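Local coordinates for 3-keto-5-aminohexanoate cleavage enzyme (PDB 3E49), which probably catalyses zinc-dependent cleavage of 3-keto-5-aminohexanoate or a related beta-keto acid, as a member of the BKACE family with a TIM-barrel fold, at residues R100-Y105 with K160-N165; F119-M124 with R137-R142; P193-Q198 with R223-D228. One frame throughout, in Å; residues are numbered along the deposited sequence.

Contact 1: residues R100-Y105 with K160-N165; sequences RPATHY and KTCGGN
Thr103 and Cys162 mark the closest backbone approach between helix 95-105 and helix 152-163, with their CA atoms 6.0 Å apart. Small side chains allow this spacing. CB of Ala102 rests 3.8 Å from SG of Cys162, an apolar contact between two buried residues. The thiol lies beside its own backbone N (chi1 -65°), which sets SG against both Ala102 and Thr103. Thr103 turns its methyl, not its hydroxyl, to the other helix. Its CG2 meets CG2 of Thr161 at 3.5 Å, one side chain slanting across the other. The same Thr103 CG2 lies 4.1 Å from SG of Cys162. Each hydroxyl is occupied within its own helix: Thr103 OG1 bonds to the carbonyl O of Leu99, and Thr161 OG1 to that of Phe157. The methyls can therefore face each other without stranding a polar group. Helices 95-105 and 152-163 belong to the outer helical layer of the TIM barrel. They precede strands 109-113 and 168-173, which pair in parallel in the barrel wall. Asn165 reaches back toward the first helix. No direct hydrogen bond joins the two segments, but a water bridges them. It donates to Ala102 O at 2.9 Å and accepts from Asn165 ND2 at 2.9 Å. The Asn165 side chain also touches Met106, and Asn165 O accepts from Lys304 NZ.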
loop_
_atom_site.group_PDB
_atom_site.type_symbol
_atom_site.label_atom_id
_atom_site.label_comp_id
_atom_site.label_asym_id
_atom_site.label_seq_id
_atom_site.Cartn_x
_atom_site.Cartn_y
_atom_site.Cartn_z
ATOM N N ARG A 100 -25.119 4.384 30.329
ATOM C CA ARG A 100 -26.180 3.739 31.123
ATOM C C ARG A 100 -26.783 2.452 30.565
ATOM O O ARG A 100 -26.966 1.487 31.298
ATOM C CB ARG A 100 -27.275 4.731 31.513
ATOM C CG ARG A 100 -26.816 5.707 32.567
ATOM C CD ARG A 100 -28.003 6.352 33.280
ATOM N NE ARG A 100 -27.565 7.341 34.277
ATOM C CZ ARG A 100 -27.557 8.662 34.105
ATOM N NH1 ARG A 100 -27.977 9.214 32.971
ATOM N NH2 ARG A 100 -27.127 9.442 35.089
ATOM N N PRO A 101 -27.136 2.434 29.277
ATOM C CA PRO A 101 -27.684 1.208 28.717
ATOM C C PRO A 101 -26.760 -0.013 28.836
ATOM O O PRO A 101 -27.198 -1.076 29.281
ATOM C CB PRO A 101 -27.939 1.588 27.246
ATOM C CG PRO A 101 -28.144 3.044 27.285
ATOM C CD PRO A 101 -27.163 3.529 28.295
ATOM N N ALA A 102 -25.494 0.156 28.481
ATOM C CA ALA A 102 -24.532 -0.928 28.522
ATOM C C ALA A 102 -24.288 -1.373 29.954
ATOM O O ALA A 102 -24.261 -2.579 30.249
ATOM C CB ALA A 102 -23.220 -0.465 27.887
ATOM N N THR A 103 -24.105 -0.387 30.840
ATOM C CA THR A 103 -23.823 -0.682 32.255
ATOM C C THR A 103 -25.037 -1.305 32.931
ATOM O O THR A 103 -24.875 -2.180 33.772
ATOM C CB THR A 103 -23.265 0.548 33.032
ATOM O OG1 THR A 103 -24.094 1.677 32.807
ATOM C CG2 THR A 103 -21.877 0.927 32.536
ATOM N N HIS A 104 -26.247 -0.911 32.524
ATOM C CA HIS A 104 -27.457 -1.487 33.095
ATOM C C HIS A 104 -27.831 -2.852 32.525
ATOM O O HIS A 104 -28.153 -3.799 33.273
ATOM C CB HIS A 104 -28.660 -0.560 32.918
ATOM C CG HIS A 104 -29.942 -1.175 33.389
ATOM N ND1 HIS A 104 -30.369 -1.097 34.699
ATOM C CD2 HIS A 104 -30.857 -1.931 32.741
ATOM C CE1 HIS A 104 -31.509 -1.754 34.824
ATOM N NE2 HIS A 104 -31.826 -2.271 33.651
ATOM N N TYR A 105 -27.833 -2.947 31.198
ATOM C CA TYR A 105 -28.260 -4.168 30.526
ATOM C C TYR A 105 -27.200 -5.262 30.438
ATOM O O TYR A 105 -27.544 -6.435 30.270
ATOM C CB TYR A 105 -28.859 -3.835 29.154
ATOM C CG TYR A 105 -30.202 -3.075 29.240
ATOM C CD1 TYR A 105 -31.333 -3.699 29.738
ATOM C CD2 TYR A 105 -30.329 -1.768 28.776
ATOM C CE1 TYR A 105 -32.543 -3.047 29.825
ATOM C CE2 TYR A 105 -31.544 -1.106 28.852
ATOM C CZ TYR A 105 -32.647 -1.757 29.381
ATOM O OH TYR A 105 -33.852 -1.120 29.463
ATOM N N LYS A 160 -12.977 -0.821 31.577
ATOM C CA LYS A 160 -13.007 -1.337 32.948
ATOM C C LYS A 160 -14.423 -1.620 33.397
ATOM O O LYS A 160 -14.713 -2.709 33.894
ATOM C CB LYS A 160 -12.343 -0.334 33.903
ATOM C CG LYS A 160 -12.437 -0.696 35.377
ATOM N N THR A 161 -15.311 -0.655 33.186
ATOM C CA THR A 161 -16.688 -0.768 33.662
ATOM C C THR A 161 -17.493 -1.851 32.966
ATOM O O THR A 161 -17.953 -2.823 33.603
ATOM C CB THR A 161 -17.370 0.612 33.574
ATOM O OG1 THR A 161 -16.602 1.518 34.377
ATOM C CG2 THR A 161 -18.765 0.564 34.110
ATOM N N CYS A 162 -17.640 -1.715 31.657
ATOM C CA CYS A 162 -18.390 -2.700 30.881
ATOM C C CYS A 162 -17.645 -4.027 30.854
ATOM O O CYS A 162 -18.252 -5.074 30.968
ATOM C CB CYS A 162 -18.673 -2.175 29.467
ATOM S SG CYS A 162 -19.742 -0.750 29.477
ATOM N N GLY A 163 -16.329 -3.971 30.744
ATOM C CA GLY A 163 -15.512 -5.182 30.741
ATOM C C GLY A 163 -15.781 -6.026 31.968
ATOM O O GLY A 163 -15.928 -7.251 31.875
ATOM N N GLY A 164 -15.877 -5.347 33.115
ATOM C CA GLY A 164 -16.193 -5.998 34.373
ATOM C C GLY A 164 -17.514 -6.733 34.373
ATOM O O GLY A 164 -17.721 -7.636 35.185
ATOM N N ASN A 165 -18.436 -6.383 33.482
ATOM C CA ASN A 165 -19.714 -7.066 33.442
ATOM C C ASN A 165 -19.709 -8.180 32.410
ATOM O O ASN A 165 -20.771 -8.649 32.054
ATOM C CB ASN A 165 -20.847 -6.099 33.075
ATOM C CG ASN A 165 -21.043 -4.982 34.081
ATOM O OD1 ASN A 165 -20.929 -5.193 35.279
ATOM N ND2 ASN A 165 -21.354 -3.771 33.584
HETATM O O HOH W 1 -21.638 -3.662 30.737
#

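Contact 2: residues F119-M124 with R137-R142; sequences FGLYPM and REHLER
His139 has its ring carbon CG anti to the backbone N (chi1 160°), which carries the imidazole toward Leu121. Leu121 places CG beside its own backbone N (chi1 -56°) and sends CD1 to meet the ring. The methyl approaches obliquely, with Leu121 CD1 3.7 Å from NE2 of His139. It makes a van der Waals touch; NE2 is hydrogen-bonded to Ile18 O. Leu140 lies against the same leucine. Its CD2 sits 3.8 Å from Leu121 CB and also 3.8 Å from Leu121 O. Met124, a selenomethionine, points toward Leu140, but the modelled position of its end is doubtful. The backbones come close as well, with the CA atoms of Tyr122 and Leu140 4.7 Å apart. Tyr122 N and Leu140 O are near but poorly angled and form no hydrogen bond. Ser143 OG instead bonds to both Leu140 O and Leu121 N, linking the two segments from just past Arg142. Strands 117-118 and 147-148 pair antiparallel, and the 119-124 loop and helix 134-141 lie between them along the chain. CB of Tyr122 lies 3.4 Å from Leu140 O, while the tyrosine ring leads away from the helix. That ring makes a cation-pi contact with Arg144 and meets the ring of His184 of the second subunit. Glu141 forms a salt bridge to the same Arg144. His139 also meets the ring of His92, and its side chain lies about 11 Å from the bound zinc.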
loop_
_atom_site.group_PDB
_atom_site.type_symbol
_atom_site.label_atom_id
_atom_site.label_comp_id
_atom_site.label_asym_id
_atom_site.label_seq_id
_atom_site.Cartn_x
_atom_site.Cartn_y
_atom_site.Cartn_z
ATOM N N PHE A 119 -17.587 14.831 13.695
ATOM C CA PHE A 119 -18.617 14.073 12.990
ATOM C C PHE A 119 -19.331 15.092 12.103
ATOM O O PHE A 119 -20.178 15.839 12.585
ATOM C CB PHE A 119 -19.636 13.486 13.955
ATOM C CG PHE A 119 -19.473 12.056 14.219
ATOM C CD1 PHE A 119 -18.524 11.604 15.101
ATOM C CD2 PHE A 119 -20.315 11.141 13.606
ATOM C CE1 PHE A 119 -18.398 10.252 15.349
ATOM C CE2 PHE A 119 -20.182 9.795 13.836
ATOM C CZ PHE A 119 -19.230 9.349 14.713
ATOM N N GLY A 120 -18.990 15.140 10.833
ATOM C CA GLY A 120 -19.577 16.135 9.946
ATOM C C GLY A 120 -20.851 15.627 9.315
ATOM O O GLY A 120 -20.809 14.936 8.299
ATOM N N LEU A 121 -21.983 15.963 9.917
ATOM C CA LEU A 121 -23.283 15.511 9.432
ATOM C C LEU A 121 -24.012 16.565 8.619
ATOM O O LEU A 121 -24.889 16.238 7.833
ATOM C CB LEU A 121 -24.165 15.075 10.595
ATOM C CG LEU A 121 -23.654 13.993 11.567
ATOM C CD1 LEU A 121 -24.813 13.607 12.434
ATOM C CD2 LEU A 121 -23.072 12.785 10.860
ATOM N N TYR A 122 -23.624 17.814 8.806
ATOM C CA TYR A 122 -24.215 18.966 8.130
ATOM C C TYR A 122 -24.288 18.880 6.624
ATOM O O TYR A 122 -25.191 19.492 6.040
ATOM C CB TYR A 122 -23.535 20.286 8.554
ATOM C CG TYR A 122 -22.043 20.360 8.304
ATOM C CD1 TYR A 122 -21.129 19.963 9.290
ATOM C CD2 TYR A 122 -21.544 20.832 7.092
ATOM C CE1 TYR A 122 -19.807 20.013 9.075
ATOM C CE2 TYR A 122 -20.196 20.881 6.860
ATOM C CZ TYR A 122 -19.328 20.488 7.866
ATOM O OH TYR A 122 -17.995 20.544 7.660
ATOM N N PRO A 123 -23.338 18.190 5.949
ATOM C CA PRO A 123 -23.548 18.105 4.492
ATOM C C PRO A 123 -24.845 17.403 4.051
ATOM O O PRO A 123 -25.277 17.578 2.917
ATOM C CB PRO A 123 -22.308 17.339 4.009
ATOM C CG PRO A 123 -21.281 17.699 5.008
ATOM C CD PRO A 123 -22.042 17.588 6.311
HETATM N N MSE A 124 -25.436 16.587 4.921
HETATM C CA MSE A 124 -26.705 15.937 4.628
HETATM C C MSE A 124 -27.811 16.955 4.427
HETATM O O MSE A 124 -28.802 16.654 3.782
HETATM C CB MSE A 124 -27.075 14.959 5.731
HETATM C CG MSE A 124 -26.186 13.741 5.724
HETATM SE SE MSE A 124 -26.590 12.492 7.196
HETATM C CE MSE A 124 -26.023 13.516 8.552
ATOM N N ARG A 137 -33.056 19.187 12.000
ATOM C CA ARG A 137 -32.144 20.136 11.348
ATOM C C ARG A 137 -31.035 20.545 12.306
ATOM O O ARG A 137 -29.878 20.609 11.929
ATOM C CB ARG A 137 -32.890 21.363 10.805
ATOM C CG ARG A 137 -31.959 22.464 10.299
ATOM C CD ARG A 137 -32.730 23.565 9.604
ATOM N NE ARG A 137 -33.270 23.069 8.344
ATOM C CZ ARG A 137 -32.573 22.996 7.219
ATOM N NH1 ARG A 137 -31.295 23.392 7.182
ATOM N NH2 ARG A 137 -33.147 22.507 6.134
ATOM N N GLU A 138 -31.405 20.804 13.551
ATOM C CA GLU A 138 -30.459 21.179 14.581
ATOM C C GLU A 138 -29.402 20.064 14.788
ATOM O O GLU A 138 -28.208 20.341 14.919
ATOM C CB GLU A 138 -31.221 21.438 15.886
ATOM N N HIS A 139 -29.867 18.823 14.851
ATOM C CA HIS A 139 -28.986 17.647 14.981
ATOM C C HIS A 139 -27.889 17.668 13.906
ATOM O O HIS A 139 -26.703 17.506 14.217
ATOM C CB HIS A 139 -29.851 16.386 14.914
ATOM C CG HIS A 139 -29.124 15.128 14.573
ATOM N ND1 HIS A 139 -28.441 14.382 15.512
ATOM C CD2 HIS A 139 -29.073 14.419 13.418
ATOM C CE1 HIS A 139 -27.954 13.298 14.935
ATOM N NE2 HIS A 139 -28.322 13.297 13.666
ATOM N N LEU A 140 -28.282 17.992 12.671
ATOM C CA LEU A 140 -27.374 18.052 11.551
ATOM C C LEU A 140 -26.492 19.291 11.538
ATOM O O LEU A 140 -25.279 19.204 11.318
ATOM C CB LEU A 140 -28.169 17.983 10.244
ATOM C CG LEU A 140 -28.919 16.667 10.029
ATOM C CD1 LEU A 140 -29.806 16.744 8.785
ATOM C CD2 LEU A 140 -27.925 15.520 9.915
ATOM N N GLU A 141 -27.076 20.451 11.803
ATOM C CA GLU A 141 -26.287 21.651 11.731
ATOM C C GLU A 141 -25.301 21.721 12.874
ATOM O O GLU A 141 -24.170 22.086 12.685
ATOM C CB GLU A 141 -27.171 22.903 11.682
ATOM C CG GLU A 141 -26.357 24.208 11.768
ATOM C CD GLU A 141 -25.165 24.281 10.781
ATOM O OE1 GLU A 141 -25.355 23.961 9.571
ATOM O OE2 GLU A 141 -24.054 24.677 11.232
ATOM N N ARG A 142 -25.727 21.348 14.064
ATOM C CA ARG A 142 -24.822 21.448 15.203
ATOM C C ARG A 142 -23.640 20.483 15.195
ATOM O O ARG A 142 -22.741 20.598 16.033
ATOM C CB ARG A 142 -25.591 21.466 16.525
ATOM C CG ARG A 142 -25.919 22.933 16.892
ATOM C CD ARG A 142 -26.961 23.079 17.945
ATOM N NE ARG A 142 -28.283 23.368 17.385
ATOM C CZ ARG A 142 -29.433 23.232 18.044
ATOM N NH1 ARG A 142 -29.453 22.760 19.289
ATOM N NH2 ARG A 142 -30.579 23.534 17.444
#

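Contact 3: residues P193-Q198 with R223-D228; sequences PPFFVQ and RLFGAD
Phe195 N donates a hydrogen bond to Asp228 O at 2.9 Å. The bond is fairly straight, 163° at the hydrogen, and the donor lies in the carbonyl plane. It is the one direct hydrogen bond between the two segments. Pro194 CA also makes a CA-H...O contact with Asp228 O, at 3.3 Å. Phe195 CD2 approaches Asp228 O too, at 3.1 Å and from an oblique direction. The Phe195 ring and the Asp228 carboxylate run alongside each other in one direction, their planes inclined by 60°. CB of Asp228 is 4.0 Å from CE2 of Phe195 and 3.9 Å from CB of Pro193. Pro193 CA in turn sits over one face of the Phe195 ring, off-centre and nearer its perimeter. On the helix side, Phe225 meets Phe195 through its CD1, 4.2 Å from CD2 of Phe195. Their planes are inclined at 52°, an oblique aromatic pair. A cis peptide bond before Pro194 shapes the entry to strand 195-201. Gly226, the first residue past helix 211-225, leaves helical geometry with positive phi, and Asp228 N bonds to Phe225 O in the turn that follows. This is the joint before the second strand of a beta-alpha-beta unit of the barrel: strand 195-201 and strand 229-235 run parallel, and Phe195 and Val197 continue the backbone pairing with Val230. Val186 and Leu182 of helix 176-187 touch Phe195 and Phe225 respectively. Gly226 and Ala227 also line the pocket of a bound 2-ethoxyethanol. The chemistry is thus divided: a backbone bond fixes Asp228 O at the start of the strand pairing, while apolar rings join the helix end to the sheet.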
loop_
_atom_site.group_PDB
_atom_site.type_symbol
_atom_site.label_atom_id
_atom_site.label_comp_id
_atom_site.label_asym_id
_atom_site.label_seq_id
_atom_site.Cartn_x
_atom_site.Cartn_y
_atom_site.Cartn_z
ATOM N N PRO A 193 -8.064 -10.523 23.864
ATOM C CA PRO A 193 -8.449 -11.030 22.547
ATOM C C PRO A 193 -9.545 -12.084 22.578
ATOM O O PRO A 193 -9.738 -12.713 23.606
ATOM C CB PRO A 193 -7.133 -11.627 22.006
ATOM C CG PRO A 193 -6.382 -12.019 23.216
ATOM C CD PRO A 193 -6.718 -10.979 24.260
ATOM N N PRO A 194 -10.260 -12.295 21.455
ATOM C CA PRO A 194 -10.110 -11.611 20.162
ATOM C C PRO A 194 -10.761 -10.232 20.140
ATOM O O PRO A 194 -11.806 -10.029 20.721
ATOM C CB PRO A 194 -10.803 -12.542 19.165
ATOM C CG PRO A 194 -11.743 -13.383 19.990
ATOM C CD PRO A 194 -11.306 -13.323 21.433
ATOM N N PHE A 195 -10.155 -9.297 19.439
ATOM C CA PHE A 195 -10.696 -7.945 19.373
ATOM C C PHE A 195 -11.582 -7.838 18.143
ATOM O O PHE A 195 -11.147 -8.144 17.021
ATOM C CB PHE A 195 -9.543 -6.901 19.320
ATOM C CG PHE A 195 -8.469 -7.140 20.342
ATOM C CD1 PHE A 195 -8.707 -6.892 21.673
ATOM C CD2 PHE A 195 -7.244 -7.671 19.986
ATOM C CE1 PHE A 195 -7.744 -7.149 22.609
ATOM C CE2 PHE A 195 -6.290 -7.932 20.917
ATOM C CZ PHE A 195 -6.533 -7.657 22.230
ATOM N N PHE A 196 -12.832 -7.436 18.351
ATOM C CA PHE A 196 -13.784 -7.234 17.250
ATOM C C PHE A 196 -13.583 -5.806 16.730
ATOM O O PHE A 196 -13.976 -4.815 17.356
ATOM C CB PHE A 196 -15.194 -7.502 17.748
ATOM C CG PHE A 196 -16.255 -7.513 16.684
ATOM C CD1 PHE A 196 -16.011 -8.014 15.405
ATOM C CD2 PHE A 196 -17.556 -7.110 17.001
ATOM C CE1 PHE A 196 -17.027 -8.052 14.448
ATOM C CE2 PHE A 196 -18.569 -7.141 16.049
ATOM C CZ PHE A 196 -18.297 -7.628 14.769
ATOM N N VAL A 197 -12.868 -5.724 15.621
ATOM C CA VAL A 197 -12.472 -4.422 15.049
ATOM C C VAL A 197 -13.378 -4.104 13.871
ATOM O O VAL A 197 -13.392 -4.815 12.854
ATOM C CB VAL A 197 -10.979 -4.426 14.697
ATOM C CG1 VAL A 197 -10.613 -3.110 14.047
ATOM C CG2 VAL A 197 -10.068 -4.702 15.947
ATOM N N GLN A 198 -14.190 -3.061 14.046
ATOM C CA GLN A 198 -15.138 -2.631 13.056
ATOM C C GLN A 198 -14.519 -1.374 12.430
ATOM O O GLN A 198 -14.474 -0.288 13.033
ATOM C CB GLN A 198 -16.512 -2.318 13.664
ATOM C CG GLN A 198 -17.588 -1.923 12.665
ATOM C CD GLN A 198 -18.123 -3.150 11.924
ATOM O OE1 GLN A 198 -17.906 -3.320 10.734
ATOM N NE2 GLN A 198 -18.763 -4.071 12.672
ATOM N N ARG A 223 -0.761 -5.874 11.339
ATOM C CA ARG A 223 0.515 -5.650 11.983
ATOM C C ARG A 223 0.417 -5.450 13.491
ATOM O O ARG A 223 1.271 -5.945 14.229
ATOM C CB ARG A 223 1.206 -4.441 11.394
ATOM C CG ARG A 223 2.642 -4.338 11.876
ATOM C CD ARG A 223 3.384 -3.198 11.217
ATOM N NE ARG A 223 2.845 -1.913 11.609
ATOM C CZ ARG A 223 2.104 -1.106 10.845
ATOM N NH1 ARG A 223 1.766 -1.404 9.589
ATOM N NH2 ARG A 223 1.700 0.030 11.365
ATOM N N LEU A 224 -0.616 -4.756 13.957
ATOM C CA LEU A 224 -0.745 -4.451 15.367
ATOM C C LEU A 224 -1.289 -5.613 16.175
ATOM O O LEU A 224 -0.881 -5.819 17.305
ATOM C CB LEU A 224 -1.634 -3.217 15.594
ATOM C CG LEU A 224 -1.121 -1.892 15.051
ATOM C CD1 LEU A 224 -2.165 -0.813 15.216
ATOM C CD2 LEU A 224 0.180 -1.503 15.741
ATOM N N PHE A 225 -2.214 -6.340 15.596
ATOM C CA PHE A 225 -2.937 -7.398 16.331
ATOM C C PHE A 225 -2.713 -8.813 15.838
ATOM O O PHE A 225 -3.082 -9.765 16.537
ATOM C CB PHE A 225 -4.450 -7.099 16.309
ATOM C CG PHE A 225 -4.772 -5.717 16.725
ATOM C CD1 PHE A 225 -4.438 -5.280 17.983
ATOM C CD2 PHE A 225 -5.368 -4.828 15.842
ATOM C CE1 PHE A 225 -4.692 -3.983 18.373
ATOM C CE2 PHE A 225 -5.605 -3.527 16.225
ATOM C CZ PHE A 225 -5.270 -3.112 17.505
ATOM N N GLY A 226 -2.134 -8.977 14.653
ATOM C CA GLY A 226 -1.869 -10.315 14.136
ATOM C C GLY A 226 -3.157 -11.116 14.071
ATOM O O GLY A 226 -4.190 -10.624 13.613
ATOM N N ALA A 227 -3.099 -12.337 14.561
ATOM C CA ALA A 227 -4.259 -13.241 14.560
ATOM C C ALA A 227 -5.248 -12.981 15.699
ATOM O O ALA A 227 -6.251 -13.709 15.828
ATOM C CB ALA A 227 -3.772 -14.653 14.666
ATOM N N ASP A 228 -4.978 -11.982 16.534
ATOM C CA ASP A 228 -5.827 -11.695 17.698
ATOM C C ASP A 228 -7.016 -10.780 17.466
ATOM O O ASP A 228 -7.606 -10.327 18.417
ATOM C CB ASP A 228 -4.985 -11.085 18.812
ATOM C CG ASP A 228 -4.071 -12.090 19.469
ATOM O OD1 ASP A 228 -4.147 -13.273 19.098
ATOM O OD2 ASP A 228 -3.294 -11.689 20.363
#

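How the contacts relate
From the N terminus, the chain first enters contact 1 on helix 95-105. It passes along strand 109-113 and opens contact 2 after strand 117-118. Contact 2 closes a short loop on helix 134-141, nested inside the longer loop that contact 1 closes at 160-165. Contact 3 follows in series and spans the return from strand 195-201 through helix 211-225. No two contacts cross or touch. Contact 1 joins two outer helices of the barrel, contact 2 ties the loop after strand 117-118 to the helix that follows it, and contact 3 joins a helix end to the barrel wall. Contacts 2 and 3 lie on opposite sides of the chain's centre, their centres about 33 Å apart.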